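Beta-lactamase II (Erythrobacter litoralis, PDB 6V72) probably hydrolyses the amide bond of beta-lactam antibiotics as a zinc-dependent class B metallo-beta-lactamase. Local coordinates at residues M185-G189 and M224-E230; T74-V78 and A107-I113; A114-P119 and A133-F139; Y159-H165 and Y205-N211. All coordinates share one frame; numbering follows the deposited sequence.

Interaction 1 of 4, residues M185-G189 and M224-E230; sequences MIKAG and MSHSPPE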
loop_
_atom_site.group_PDB
_atom_site.type_symbol
_atom_site.label_atom_id
_atom_site.label_comp_id
_atom_site.label_asym_id
_atom_site.label_seq_id
_atom_site.Cartn_x
_atom_site.Cartn_y
_atom_site.Cartn_z
HETATM N N MSE A 185 -5.469 -11.735 1.958
HETATM C CA MSE A 185 -6.401 -10.860 2.621
HETATM C C MSE A 185 -5.957 -10.525 4.048
HETATM O O MSE A 185 -6.197 -9.422 4.536
HETATM C CB MSE A 185 -7.761 -11.526 2.604
HETATM C CG MSE A 185 -8.793 -10.947 3.490
HETATM SE SE MSE A 185 -10.349 -12.056 3.144
HETATM C CE MSE A 185 -9.644 -13.265 1.788
ATOM N N ILE A 186 -5.300 -11.486 4.705
ATOM C CA ILE A 186 -4.902 -11.360 6.104
ATOM C C ILE A 186 -3.452 -10.921 6.158
ATOM O O ILE A 186 -2.594 -11.469 5.435
ATOM C CB ILE A 186 -5.118 -12.688 6.860
ATOM C CG1 ILE A 186 -6.600 -13.079 6.821
ATOM C CG2 ILE A 186 -4.633 -12.599 8.323
ATOM C CD1 ILE A 186 -7.531 -12.110 7.578
ATOM N N LYS A 187 -3.188 -9.908 6.982
ATOM C CA LYS A 187 -1.871 -9.336 7.206
ATOM C C LYS A 187 -1.440 -9.587 8.640
ATOM O O LYS A 187 -2.235 -10.000 9.489
ATOM C CB LYS A 187 -1.870 -7.826 6.956
ATOM C CG LYS A 187 -2.454 -7.377 5.661
ATOM C CD LYS A 187 -1.903 -8.123 4.473
ATOM C CE LYS A 187 -2.350 -7.404 3.233
ATOM N NZ LYS A 187 -2.180 -8.215 2.014
ATOM N N ALA A 188 -0.191 -9.228 8.919
ATOM C CA ALA A 188 0.422 -9.593 10.189
ATOM C C ALA A 188 -0.218 -8.829 11.341
ATOM O O ALA A 188 -0.765 -7.740 11.161
ATOM C CB ALA A 188 1.924 -9.311 10.157
ATOM N N GLY A 189 -0.140 -9.425 12.536
ATOM C CA GLY A 189 -0.673 -8.816 13.747
ATOM C C GLY A 189 -0.052 -7.491 14.122
ATOM O O GLY A 189 -0.621 -6.758 14.946
HETATM N N MSE A 224 -0.807 -16.972 6.361
HETATM C CA MSE A 224 -1.153 -15.998 5.323
HETATM C C MSE A 224 -0.073 -15.894 4.263
HETATM O O MSE A 224 0.995 -16.487 4.424
HETATM C CB MSE A 224 -1.439 -14.623 5.944
HETATM C CG MSE A 224 -0.205 -13.930 6.523
HETATM SE SE MSE A 224 -0.656 -12.908 8.122
HETATM C CE MSE A 224 -0.591 -14.416 9.378
ATOM N N SER A 225 -0.344 -15.152 3.179
ATOM C CA SER A 225 0.516 -15.242 1.997
ATOM C C SER A 225 1.873 -14.584 2.194
ATOM O O SER A 225 2.865 -15.070 1.648
ATOM C CB SER A 225 -0.168 -14.636 0.775
ATOM O OG SER A 225 -1.233 -15.474 0.336
ATOM N N HIS A 226 1.966 -13.498 2.961
ATOM C CA HIS A 226 3.214 -12.743 2.916
ATOM C C HIS A 226 3.809 -12.456 4.290
ATOM O O HIS A 226 4.667 -11.569 4.421
ATOM C CB HIS A 226 3.000 -11.464 2.112
ATOM C CG HIS A 226 2.639 -11.736 0.689
ATOM N ND1 HIS A 226 3.506 -12.360 -0.184
ATOM C CD2 HIS A 226 1.498 -11.519 -0.003
ATOM C CE1 HIS A 226 2.922 -12.486 -1.364
ATOM N NE2 HIS A 226 1.703 -11.985 -1.279
ATOM N N SER A 227 3.379 -13.180 5.315
ATOM C CA SER A 227 3.920 -13.072 6.659
ATOM C C SER A 227 3.920 -14.461 7.280
ATOM O O SER A 227 3.148 -15.326 6.867
ATOM C CB SER A 227 3.098 -12.104 7.526
ATOM O OG SER A 227 3.196 -10.778 7.050
ATOM N N PRO A 228 4.784 -14.705 8.259
ATOM C CA PRO A 228 4.817 -16.036 8.908
ATOM C C PRO A 228 3.593 -16.288 9.775
ATOM O O PRO A 228 2.871 -15.354 10.157
ATOM C CB PRO A 228 6.104 -15.991 9.748
ATOM C CG PRO A 228 6.504 -14.581 9.795
ATOM C CD PRO A 228 5.928 -13.863 8.636
ATOM N N PRO A 229 3.318 -17.551 10.105
ATOM C CA PRO A 229 2.114 -17.866 10.882
ATOM C C PRO A 229 2.171 -17.266 12.272
ATOM O O PRO A 229 3.231 -17.151 12.894
ATOM C CB PRO A 229 2.110 -19.396 10.967
ATOM C CG PRO A 229 3.157 -19.872 10.056
ATOM C CD PRO A 229 4.078 -18.751 9.724
ATOM N N GLU A 230 0.996 -16.928 12.776
ATOM C CA GLU A 230 0.895 -16.402 14.126
ATOM C C GLU A 230 -0.494 -16.742 14.638
ATOM O O GLU A 230 -1.131 -17.680 14.148
ATOM C CB GLU A 230 1.221 -14.900 14.129
ATOM C CG GLU A 230 0.252 -14.053 13.327
ATOM C CD GLU A 230 0.519 -12.570 13.519
ATOM O OE1 GLU A 230 0.218 -12.042 14.610
ATOM O OE2 GLU A 230 1.048 -11.941 12.583
HETATM O O HOH W 1 -0.342 -11.731 3.834
#
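Met224, a selenomethionine, and Ile186 cross at about a right angle where two loops of the alpha-beta/beta-alpha metallo-beta-lactamase fold meet, the loop after strand 179-181 and the loop after strand 221-223. CG2 of Ile186 comes within 4.0 Å of SE of Met224. With CG set between the backbone N and the carbonyl carbon (chi1 69°) and further bends at chi2 and chi3, the Met224 chain folds along the backbone of 186-188: its CB sits 3.4 Å from Ile186 O and its SE 3.5 Å from Lys187 C. A water donates to Ile186 O and accepts from His226 N, bridging the two loops beside His226, a known zinc ligand of this protein, though no zinc is bound to this chain in the model. Helix 233-243 covers the apolar side, with Ala234 against both Ile186 and Met224. Lys187 turns from the contact and gives its NZ to Cys184 O. Farther along, Glu230, extended beyond CG, brings its carboxylate to Gly189, whose N donates to Glu230 OE2 at 2.8 Å in a nearly straight bond (176°) that arrives from above the carboxylate plane, 37° out of it.

Interaction 2 of 4, residues T74-V78 and A107-I113; sequences TEQIV and ALHGANI. With CA (calcium ion), chain C.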
loop_
_atom_site.group_PDB
_atom_site.type_symbol
_atom_site.label_atom_id
_atom_site.label_comp_id
_atom_site.label_asym_id
_atom_site.label_seq_id
_atom_site.Cartn_x
_atom_site.Cartn_y
_atom_site.Cartn_z
ATOM N N THR A 74 7.788 -23.535 -8.222
ATOM C CA THR A 74 6.613 -24.386 -8.118
ATOM C C THR A 74 6.963 -25.815 -8.513
ATOM O O THR A 74 6.514 -26.776 -7.877
ATOM C CB THR A 74 5.487 -23.811 -8.980
ATOM O OG1 THR A 74 5.180 -22.493 -8.494
ATOM C CG2 THR A 74 4.231 -24.651 -8.875
ATOM N N GLU A 75 7.818 -25.968 -9.525
ATOM C CA GLU A 75 8.299 -27.298 -9.895
ATOM C C GLU A 75 9.020 -27.962 -8.723
ATOM O O GLU A 75 8.910 -29.183 -8.520
ATOM C CB GLU A 75 9.236 -27.194 -11.117
ATOM C CG GLU A 75 8.523 -26.835 -12.403
ATOM C CD GLU A 75 9.458 -26.307 -13.496
ATOM O OE1 GLU A 75 10.690 -26.322 -13.317
ATOM O OE2 GLU A 75 8.953 -25.841 -14.529
ATOM N N GLN A 76 9.754 -27.175 -7.930
ATOM C CA GLN A 76 10.452 -27.763 -6.791
ATOM C C GLN A 76 9.480 -28.239 -5.722
ATOM O O GLN A 76 9.714 -29.275 -5.096
ATOM C CB GLN A 76 11.466 -26.775 -6.219
ATOM C CG GLN A 76 12.625 -26.585 -7.186
ATOM C CD GLN A 76 13.681 -25.613 -6.714
ATOM O OE1 GLN A 76 13.421 -24.736 -5.898
ATOM N NE2 GLN A 76 14.902 -25.768 -7.248
ATOM N N ILE A 77 8.375 -27.508 -5.496
ATOM C CA ILE A 77 7.374 -27.987 -4.543
ATOM C C ILE A 77 6.797 -29.313 -5.009
ATOM O O ILE A 77 6.652 -30.259 -4.226
ATOM C CB ILE A 77 6.263 -26.940 -4.342
ATOM C CG1 ILE A 77 6.826 -25.643 -3.788
ATOM C CG2 ILE A 77 5.209 -27.466 -3.379
ATOM C CD1 ILE A 77 5.821 -24.480 -3.858
ATOM N N VAL A 78 6.461 -29.400 -6.302
ATOM C CA VAL A 78 5.900 -30.628 -6.851
ATOM C C VAL A 78 6.894 -31.773 -6.703
ATOM O O VAL A 78 6.522 -32.906 -6.369
ATOM C CB VAL A 78 5.486 -30.389 -8.319
ATOM C CG1 VAL A 78 5.072 -31.697 -8.994
ATOM C CG2 VAL A 78 4.322 -29.373 -8.374
ATOM N N ALA A 107 3.365 -24.545 -14.514
ATOM C CA ALA A 107 4.082 -25.666 -13.914
ATOM C C ALA A 107 3.108 -26.715 -13.399
ATOM O O ALA A 107 3.330 -27.912 -13.571
ATOM C CB ALA A 107 4.990 -25.175 -12.779
ATOM N N LEU A 108 2.008 -26.285 -12.774
ATOM C CA LEU A 108 1.057 -27.275 -12.288
ATOM C C LEU A 108 0.426 -28.042 -13.440
ATOM O O LEU A 108 0.244 -29.262 -13.363
ATOM C CB LEU A 108 -0.017 -26.591 -11.444
ATOM C CG LEU A 108 0.491 -25.842 -10.223
ATOM C CD1 LEU A 108 -0.702 -25.269 -9.471
ATOM C CD2 LEU A 108 1.310 -26.785 -9.338
ATOM N N HIS A 109 0.085 -27.349 -14.517
ATOM C CA HIS A 109 -0.537 -28.054 -15.629
ATOM C C HIS A 109 0.449 -28.956 -16.348
ATOM O O HIS A 109 0.072 -30.046 -16.792
ATOM C CB HIS A 109 -1.159 -27.051 -16.571
ATOM C CG HIS A 109 -2.340 -26.366 -15.966
ATOM N ND1 HIS A 109 -2.891 -25.229 -16.500
ATOM C CD2 HIS A 109 -3.069 -26.661 -14.859
ATOM C CE1 HIS A 109 -3.931 -24.865 -15.777
ATOM N NE2 HIS A 109 -4.060 -25.714 -14.768
ATOM N N GLY A 110 1.713 -28.541 -16.435
ATOM C CA GLY A 110 2.717 -29.432 -16.984
ATOM C C GLY A 110 2.847 -30.717 -16.192
ATOM O O GLY A 110 3.215 -31.758 -16.743
ATOM N N ALA A 111 2.556 -30.663 -14.892
ATOM C CA ALA A 111 2.573 -31.828 -14.021
ATOM C C ALA A 111 1.221 -32.533 -13.942
ATOM O O ALA A 111 1.047 -33.410 -13.088
ATOM C CB ALA A 111 3.028 -31.430 -12.612
ATOM N N ASN A 112 0.264 -32.154 -14.795
ATOM C CA ASN A 112 -1.059 -32.787 -14.851
ATOM C C ASN A 112 -1.792 -32.689 -13.522
ATOM O O ASN A 112 -2.509 -33.606 -13.127
ATOM C CB ASN A 112 -0.958 -34.252 -15.283
ATOM C CG ASN A 112 -0.863 -34.410 -16.784
ATOM O OD1 ASN A 112 -0.662 -33.439 -17.513
ATOM N ND2 ASN A 112 -1.017 -35.645 -17.258
ATOM N N ILE A 113 -1.601 -31.586 -12.816
ATOM C CA ILE A 113 -2.275 -31.369 -11.545
ATOM C C ILE A 113 -3.590 -30.639 -11.781
ATOM O O ILE A 113 -3.626 -29.621 -12.474
ATOM C CB ILE A 113 -1.375 -30.581 -10.586
ATOM C CG1 ILE A 113 -0.155 -31.432 -10.224
ATOM C CG2 ILE A 113 -2.145 -30.179 -9.327
ATOM C CD1 ILE A 113 0.980 -30.633 -9.573
HETATM CA CA CA C . 12.998 -26.808 -13.105
HETATM O O HOH W 2 12.650 -26.420 -10.777
HETATM O O HOH W 3 12.267 -29.014 -13.121
#
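CG2 of Thr74 meets CD2 of Leu108 at 3.6 Å, the two side chains crossing at about a right angle, and this is the tight, buried part of the contact between helices 71-84 and 105-110. OG1 of Thr74, anti to the carbonyl carbon (chi1 -60°), is bonded to Thr70 O and Ala68 N just ahead of the helix, while CG2 faces Leu108. One turn on, Val78 splits its branches: CG2 reaches Ile113 CD1 tip to tip at 3.8 Å, while CG1 lies more loosely at 4.2 Å from Ala111 CB. Toward the solvent side the packing thins to Glu75 CG against Ala107 CB at 3.9 Å; beyond it Glu75 OE1 binds a calcium ion at 2.4 Å, together with two waters and Glu72. A Schellman motif with Asn112 as C-prime residue ends the second helix and turns Ile113 back to the contact. Inward, Leu108 rests on Leu64 of strand 61-65 and Ala92 of strand 89-93, Ile113 on Val89 and Ala92, and Ile77 on Leu64 and Val25, which seats both helices against the larger sheet.

Interaction 3 of 4, residues A114-P119 and A133-F139; sequences ATWAHP and ARNAITF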
loop_
_atom_site.group_PDB
_atom_site.type_symbol
_atom_site.label_atom_id
_atom_site.label_comp_id
_atom_site.label_asym_id
_atom_site.label_seq_id
_atom_site.Cartn_x
_atom_site.Cartn_y
_atom_site.Cartn_z
ATOM N N ALA A 114 -4.674 -31.168 -11.194
ATOM C CA ALA A 114 -5.990 -30.548 -11.278
ATOM C C ALA A 114 -6.012 -29.283 -10.430
ATOM O O ALA A 114 -5.864 -29.351 -9.210
ATOM C CB ALA A 114 -7.064 -31.513 -10.780
ATOM N N THR A 115 -6.259 -28.151 -11.062
ATOM C CA THR A 115 -6.159 -26.847 -10.428
ATOM C C THR A 115 -7.545 -26.242 -10.254
ATOM O O THR A 115 -8.392 -26.369 -11.141
ATOM C CB THR A 115 -5.297 -25.934 -11.282
ATOM O OG1 THR A 115 -5.758 -26.018 -12.645
ATOM C CG2 THR A 115 -3.848 -26.409 -11.225
ATOM N N TRP A 116 -7.757 -25.584 -9.114
ATOM C CA TRP A 116 -9.055 -25.068 -8.700
ATOM C C TRP A 116 -8.942 -23.598 -8.341
ATOM O O TRP A 116 -7.960 -23.186 -7.720
ATOM C CB TRP A 116 -9.569 -25.851 -7.464
ATOM C CG TRP A 116 -9.956 -27.243 -7.806
ATOM C CD1 TRP A 116 -9.141 -28.337 -7.853
ATOM C CD2 TRP A 116 -11.252 -27.683 -8.209
ATOM N NE1 TRP A 116 -9.863 -29.442 -8.241
ATOM C CE2 TRP A 116 -11.162 -29.067 -8.471
ATOM C CE3 TRP A 116 -12.486 -27.040 -8.372
ATOM C CZ2 TRP A 116 -12.255 -29.821 -8.878
ATOM C CZ3 TRP A 116 -13.566 -27.790 -8.779
ATOM C CH2 TRP A 116 -13.447 -29.168 -9.030
ATOM N N ALA A 117 -9.963 -22.814 -8.702
ATOM C CA ALA A 117 -10.001 -21.404 -8.343
ATOM C C ALA A 117 -11.445 -20.945 -8.242
ATOM O O ALA A 117 -12.357 -21.591 -8.770
ATOM C CB ALA A 117 -9.268 -20.516 -9.355
ATOM N N HIS A 118 -11.635 -19.806 -7.558
ATOM C CA HIS A 118 -12.914 -19.112 -7.611
ATOM C C HIS A 118 -13.326 -18.913 -9.072
ATOM O O HIS A 118 -12.479 -18.569 -9.906
ATOM C CB HIS A 118 -12.790 -17.763 -6.896
ATOM C CG HIS A 118 -14.102 -17.070 -6.695
ATOM N ND1 HIS A 118 -14.815 -16.502 -7.732
ATOM C CD2 HIS A 118 -14.841 -16.874 -5.572
ATOM C CE1 HIS A 118 -15.938 -15.992 -7.256
ATOM N NE2 HIS A 118 -15.974 -16.197 -5.950
ATOM N N PRO A 119 -14.613 -19.088 -9.421
ATOM C CA PRO A 119 -15.002 -19.027 -10.845
ATOM C C PRO A 119 -14.742 -17.694 -11.506
ATOM O O PRO A 119 -14.609 -17.647 -12.739
ATOM C CB PRO A 119 -16.510 -19.333 -10.831
ATOM C CG PRO A 119 -16.925 -19.264 -9.417
ATOM C CD PRO A 119 -15.724 -19.526 -8.566
ATOM N N ALA A 133 -6.999 -21.499 -13.744
ATOM C CA ALA A 133 -7.156 -22.850 -13.243
ATOM C C ALA A 133 -8.168 -23.589 -14.107
ATOM O O ALA A 133 -9.076 -22.994 -14.698
ATOM C CB ALA A 133 -7.617 -22.856 -11.778
ATOM N N ARG A 134 -8.005 -24.903 -14.178
ATOM C CA ARG A 134 -8.885 -25.693 -15.026
ATOM C C ARG A 134 -10.293 -25.774 -14.448
ATOM O O ARG A 134 -11.276 -25.780 -15.205
ATOM C CB ARG A 134 -8.284 -27.087 -15.217
ATOM C CG ARG A 134 -6.963 -27.073 -16.010
ATOM C CD ARG A 134 -6.675 -28.427 -16.616
ATOM N NE ARG A 134 -5.312 -28.548 -17.136
ATOM C CZ ARG A 134 -4.873 -27.956 -18.240
ATOM N NH1 ARG A 134 -5.678 -27.173 -18.946
ATOM N NH2 ARG A 134 -3.623 -28.150 -18.641
ATOM N N ASN A 135 -10.421 -25.775 -13.129
ATOM C CA ASN A 135 -11.682 -26.106 -12.491
ATOM C C ASN A 135 -12.182 -24.931 -11.667
ATOM O O ASN A 135 -11.427 -24.346 -10.889
ATOM C CB ASN A 135 -11.503 -27.326 -11.600
ATOM C CG ASN A 135 -11.019 -28.522 -12.372
ATOM O OD1 ASN A 135 -11.783 -29.124 -13.131
ATOM N ND2 ASN A 135 -9.754 -28.879 -12.182
ATOM N N ALA A 136 -13.457 -24.616 -11.814
ATOM C CA ALA A 136 -14.096 -23.544 -11.064
ATOM C C ALA A 136 -14.802 -24.109 -9.836
ATOM O O ALA A 136 -15.663 -24.991 -9.960
ATOM C CB ALA A 136 -15.115 -22.828 -11.947
ATOM N N ILE A 137 -14.471 -23.560 -8.661
ATOM C CA ILE A 137 -15.112 -23.995 -7.420
ATOM C C ILE A 137 -16.587 -23.614 -7.432
ATOM O O ILE A 137 -16.958 -22.493 -7.810
ATOM C CB ILE A 137 -14.400 -23.358 -6.215
ATOM C CG1 ILE A 137 -12.927 -23.762 -6.159
ATOM C CG2 ILE A 137 -15.119 -23.675 -4.899
ATOM C CD1 ILE A 137 -12.078 -22.822 -5.243
ATOM N N THR A 138 -17.433 -24.533 -6.982
ATOM C CA THR A 138 -18.825 -24.204 -6.687
ATOM C C THR A 138 -18.923 -23.769 -5.230
ATOM O O THR A 138 -18.665 -24.571 -4.321
ATOM C CB THR A 138 -19.754 -25.389 -6.957
ATOM O OG1 THR A 138 -19.345 -26.513 -6.160
ATOM C CG2 THR A 138 -19.689 -25.769 -8.414
ATOM N N PHE A 139 -19.326 -22.510 -5.009
ATOM C CA PHE A 139 -19.506 -21.970 -3.669
ATOM C C PHE A 139 -20.994 -21.831 -3.382
ATOM O O PHE A 139 -21.758 -21.373 -4.239
ATOM C CB PHE A 139 -18.841 -20.601 -3.508
ATOM C CG PHE A 139 -17.349 -20.662 -3.313
ATOM C CD1 PHE A 139 -16.814 -21.205 -2.159
ATOM C CD2 PHE A 139 -16.479 -20.185 -4.291
ATOM C CE1 PHE A 139 -15.453 -21.270 -1.954
ATOM C CE2 PHE A 139 -15.094 -20.239 -4.101
ATOM C CZ PHE A 139 -14.573 -20.782 -2.921
#
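Trp116 and Asn135 pair across parallel strands 114-117 and 135-139 of the larger sheet of the metallo-beta-lactamase fold, their side chains on the same face. Asn135 CB stands over the six-membered ring of Trp116, 3.3 Å from its centroid and almost on the ring normal, a CH-pi contact. With CG anti to the carbonyl carbon (chi1 -59°), the Asn135 chain then runs back along the indole: CG lies 3.9 Å from Trp116 CZ2, the amide and ring planes 26° apart, and ND2 reaches Thr115 O at 3.0 Å from above that carbonyl's plane. The same oxygen takes Asn135 N nearly along its C=O axis, so one residue grips it with both backbone and side chain. Ala117 N to Asn135 O and Ile137 N to Ala117 O continue the ladder. Ala117 and Ala136 face the other way; Ala117 CB touches Ala133 CB, and Ala136 CB touches Pro119 CB. Helix 147-153 covers the tryptophan side through Glu148, a calcium ligand, Ala149 and Leu153. Beyond the bridges, the His118 and Phe139 rings meet obliquely, CD2 of His118 at 3.7 Å from CE2 of Phe139. At the other end Thr115 OG1, which also bonds His109 NE2, accepts Arg134 N at 2.9 Å in a nearly straight bond of 173°.

Interaction 4 of 4, residues Y159-H165 and Y205-N211; sequences YYPGGAH and YAQSVRN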
loop_
_atom_site.group_PDB
_atom_site.type_symbol
_atom_site.label_atom_id
_atom_site.label_comp_id
_atom_site.label_asym_id
_atom_site.label_seq_id
_atom_site.Cartn_x
_atom_site.Cartn_y
_atom_site.Cartn_z
ATOM N N TYR A 159 -13.460 -21.489 1.694
ATOM C CA TYR A 159 -14.422 -20.478 2.113
ATOM C C TYR A 159 -14.192 -19.184 1.342
ATOM O O TYR A 159 -13.079 -18.639 1.348
ATOM C CB TYR A 159 -14.301 -20.211 3.625
ATOM C CG TYR A 159 -15.332 -19.217 4.105
ATOM C CD1 TYR A 159 -16.673 -19.563 4.185
ATOM C CD2 TYR A 159 -14.963 -17.923 4.469
ATOM C CE1 TYR A 159 -17.616 -18.649 4.614
ATOM C CE2 TYR A 159 -15.886 -17.010 4.892
ATOM C CZ TYR A 159 -17.212 -17.365 4.971
ATOM O OH TYR A 159 -18.146 -16.430 5.414
ATOM N N TYR A 160 -15.250 -18.682 0.705
ATOM C CA TYR A 160 -15.194 -17.392 0.025
ATOM C C TYR A 160 -15.781 -16.356 0.965
ATOM O O TYR A 160 -16.992 -16.403 1.234
ATOM C CB TYR A 160 -15.989 -17.423 -1.286
ATOM C CG TYR A 160 -16.103 -16.056 -1.922
ATOM C CD1 TYR A 160 -14.969 -15.277 -2.159
ATOM C CD2 TYR A 160 -17.341 -15.534 -2.261
ATOM C CE1 TYR A 160 -15.070 -14.034 -2.730
ATOM C CE2 TYR A 160 -17.444 -14.274 -2.831
ATOM C CZ TYR A 160 -16.301 -13.529 -3.059
ATOM O OH TYR A 160 -16.389 -12.265 -3.627
ATOM N N PRO A 161 -14.980 -15.420 1.500
ATOM C CA PRO A 161 -15.493 -14.480 2.506
ATOM C C PRO A 161 -16.125 -13.233 1.925
ATOM O O PRO A 161 -16.713 -12.455 2.687
ATOM C CB PRO A 161 -14.230 -14.110 3.290
ATOM C CG PRO A 161 -13.137 -14.086 2.206
ATOM C CD PRO A 161 -13.515 -15.305 1.324
ATOM N N GLY A 162 -16.014 -13.008 0.623
ATOM C CA GLY A 162 -16.366 -11.738 0.023
ATOM C C GLY A 162 -15.127 -11.002 -0.450
ATOM O O GLY A 162 -13.989 -11.406 -0.198
ATOM N N GLY A 163 -15.368 -9.876 -1.119
ATOM C CA GLY A 163 -14.268 -9.097 -1.664
ATOM C C GLY A 163 -13.410 -8.467 -0.578
ATOM O O GLY A 163 -13.900 -8.026 0.463
ATOM N N ALA A 164 -12.112 -8.402 -0.836
ATOM C CA ALA A 164 -11.219 -7.764 0.124
ATOM C C ALA A 164 -9.953 -7.342 -0.611
ATOM O O ALA A 164 -9.961 -6.328 -1.306
ATOM C CB ALA A 164 -10.924 -8.699 1.296
ATOM N N HIS A 165 -8.880 -8.131 -0.512
ATOM C CA HIS A 165 -7.658 -7.784 -1.235
ATOM C C HIS A 165 -7.900 -7.807 -2.742
ATOM O O HIS A 165 -7.374 -6.959 -3.492
ATOM C CB HIS A 165 -6.535 -8.736 -0.843
ATOM C CG HIS A 165 -5.262 -8.529 -1.603
ATOM N ND1 HIS A 165 -4.304 -7.621 -1.210
ATOM C CD2 HIS A 165 -4.776 -9.135 -2.713
ATOM C CE1 HIS A 165 -3.288 -7.662 -2.057
ATOM N NE2 HIS A 165 -3.551 -8.571 -2.981
ATOM N N TYR A 205 -14.052 -4.961 2.545
ATOM C CA TYR A 205 -12.903 -5.648 3.136
ATOM C C TYR A 205 -13.159 -6.014 4.594
ATOM O O TYR A 205 -12.936 -7.161 5.008
ATOM C CB TYR A 205 -11.661 -4.762 2.996
ATOM C CG TYR A 205 -10.313 -5.462 3.004
ATOM C CD1 TYR A 205 -9.952 -6.345 4.018
ATOM C CD2 TYR A 205 -9.382 -5.190 2.009
ATOM C CE1 TYR A 205 -8.706 -6.941 4.031
ATOM C CE2 TYR A 205 -8.151 -5.788 1.996
ATOM C CZ TYR A 205 -7.814 -6.673 2.997
ATOM O OH TYR A 205 -6.558 -7.256 2.959
ATOM N N ALA A 206 -13.637 -5.063 5.396
ATOM C CA ALA A 206 -13.790 -5.357 6.814
ATOM C C ALA A 206 -14.811 -6.469 7.061
ATOM O O ALA A 206 -14.565 -7.371 7.871
ATOM C CB ALA A 206 -14.196 -4.084 7.568
ATOM N N GLN A 207 -15.960 -6.431 6.377
ATOM C CA GLN A 207 -16.933 -7.493 6.583
ATOM C C GLN A 207 -16.401 -8.832 6.091
ATOM O O GLN A 207 -16.676 -9.869 6.696
ATOM C CB GLN A 207 -18.256 -7.168 5.888
ATOM C CG GLN A 207 -19.350 -8.185 6.186
ATOM C CD GLN A 207 -19.637 -8.309 7.685
ATOM O OE1 GLN A 207 -19.736 -7.300 8.416
ATOM N NE2 GLN A 207 -19.769 -9.536 8.150
ATOM N N SER A 208 -15.642 -8.838 4.994
ATOM C CA SER A 208 -15.068 -10.101 4.538
ATOM C C SER A 208 -14.100 -10.666 5.562
ATOM O O SER A 208 -14.053 -11.883 5.777
ATOM C CB SER A 208 -14.389 -9.918 3.182
ATOM O OG SER A 208 -15.333 -9.414 2.226
ATOM N N VAL A 209 -13.332 -9.808 6.230
ATOM C CA VAL A 209 -12.469 -10.318 7.293
ATOM C C VAL A 209 -13.311 -10.875 8.442
ATOM O O VAL A 209 -12.997 -11.930 8.999
ATOM C CB VAL A 209 -11.495 -9.221 7.773
ATOM C CG1 VAL A 209 -10.690 -9.688 8.993
ATOM C CG2 VAL A 209 -10.539 -8.850 6.664
ATOM N N ARG A 210 -14.405 -10.191 8.805
ATOM C CA ARG A 210 -15.270 -10.729 9.849
ATOM C C ARG A 210 -15.838 -12.074 9.441
ATOM O O ARG A 210 -16.007 -12.967 10.284
ATOM C CB ARG A 210 -16.422 -9.772 10.144
ATOM C CG ARG A 210 -16.007 -8.410 10.706
ATOM C CD ARG A 210 -17.257 -7.620 11.142
ATOM N NE ARG A 210 -16.869 -6.249 11.460
ATOM C CZ ARG A 210 -17.038 -5.205 10.653
ATOM N NH1 ARG A 210 -17.678 -5.343 9.493
ATOM N NH2 ARG A 210 -16.575 -4.014 11.018
ATOM N N ASN A 211 -16.202 -12.216 8.158
ATOM C CA ASN A 211 -16.752 -13.480 7.668
ATOM C C ASN A 211 -15.730 -14.607 7.794
ATOM O O ASN A 211 -16.061 -15.709 8.230
ATOM C CB ASN A 211 -17.183 -13.319 6.212
ATOM C CG ASN A 211 -18.405 -12.413 6.057
ATOM O OD1 ASN A 211 -19.149 -12.170 7.018
ATOM N ND2 ASN A 211 -18.629 -11.939 4.846
HETATM O O HOH W 4 -4.624 -6.393 1.138
#
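Ser208 OG and Gly163 O are joined by a hydrogen bond of 2.7 Å, which reaches the carbonyl from above its plane, 44° out of it. The hydroxyl comes from the first turn of helix 205-215, and Ala204 O is a second acceptor near it. Gly162 lies against the same hydroxyl (Gly162 C to Ser208 OG 3.1 Å), where its backbone angles already call for glycine. One turn on, Asn211 ND2 donates to Pro161 O at 2.9 Å, almost straight and with the oxygen in its amide plane. Gln207 NE2 holds the other end of this amide through Asn211 OD1, fixing its rotation. The contact thus docks the helix on the loop after strand 157-159, which in this metallo-beta-lactamase fold carries His165, a known zinc ligand of this protein, with no zinc bound to this chain here. Next to the amide, the Tyr159 ring stands nearly perpendicular to it (88°), its OH 3.4 Å from Asn211 CB. Toward the metal site, Ala164 lies over one face of the Tyr205 ring, its CB 3.7 Å from the centroid, a CH-pi contact. With CG anti to the backbone N (chi1 -156°), the ring extends along the loop to His165. There Tyr205 OH, which bonds Met185 O, receives a water at 2.8 Å that also contacts His165 ND1.

From the N terminus, interaction 2 comes first, closing the stretch from helix 71-84 through strand 89-93 to helix 105-110. Interaction 3 follows in series, closing the short connection between strands 114-117 and 135-139; the two touch where His109 bonds Thr115. Interaction 4 then opens at 159-165, but before it closes at 205-211 interaction 1 has begun at 185-189, to close at 224-230, so these two cross. Met185 and Lys187 meet Tyr205, Pro161, Ala164 and His165 there, joining the loops round the zinc-ligand residues. Phe139 and His118 pack on Tyr160, linking interactions 3 and 4 and so the two sheets, whereas interactions 1 and 2 lie on opposite sides of the chain's centre.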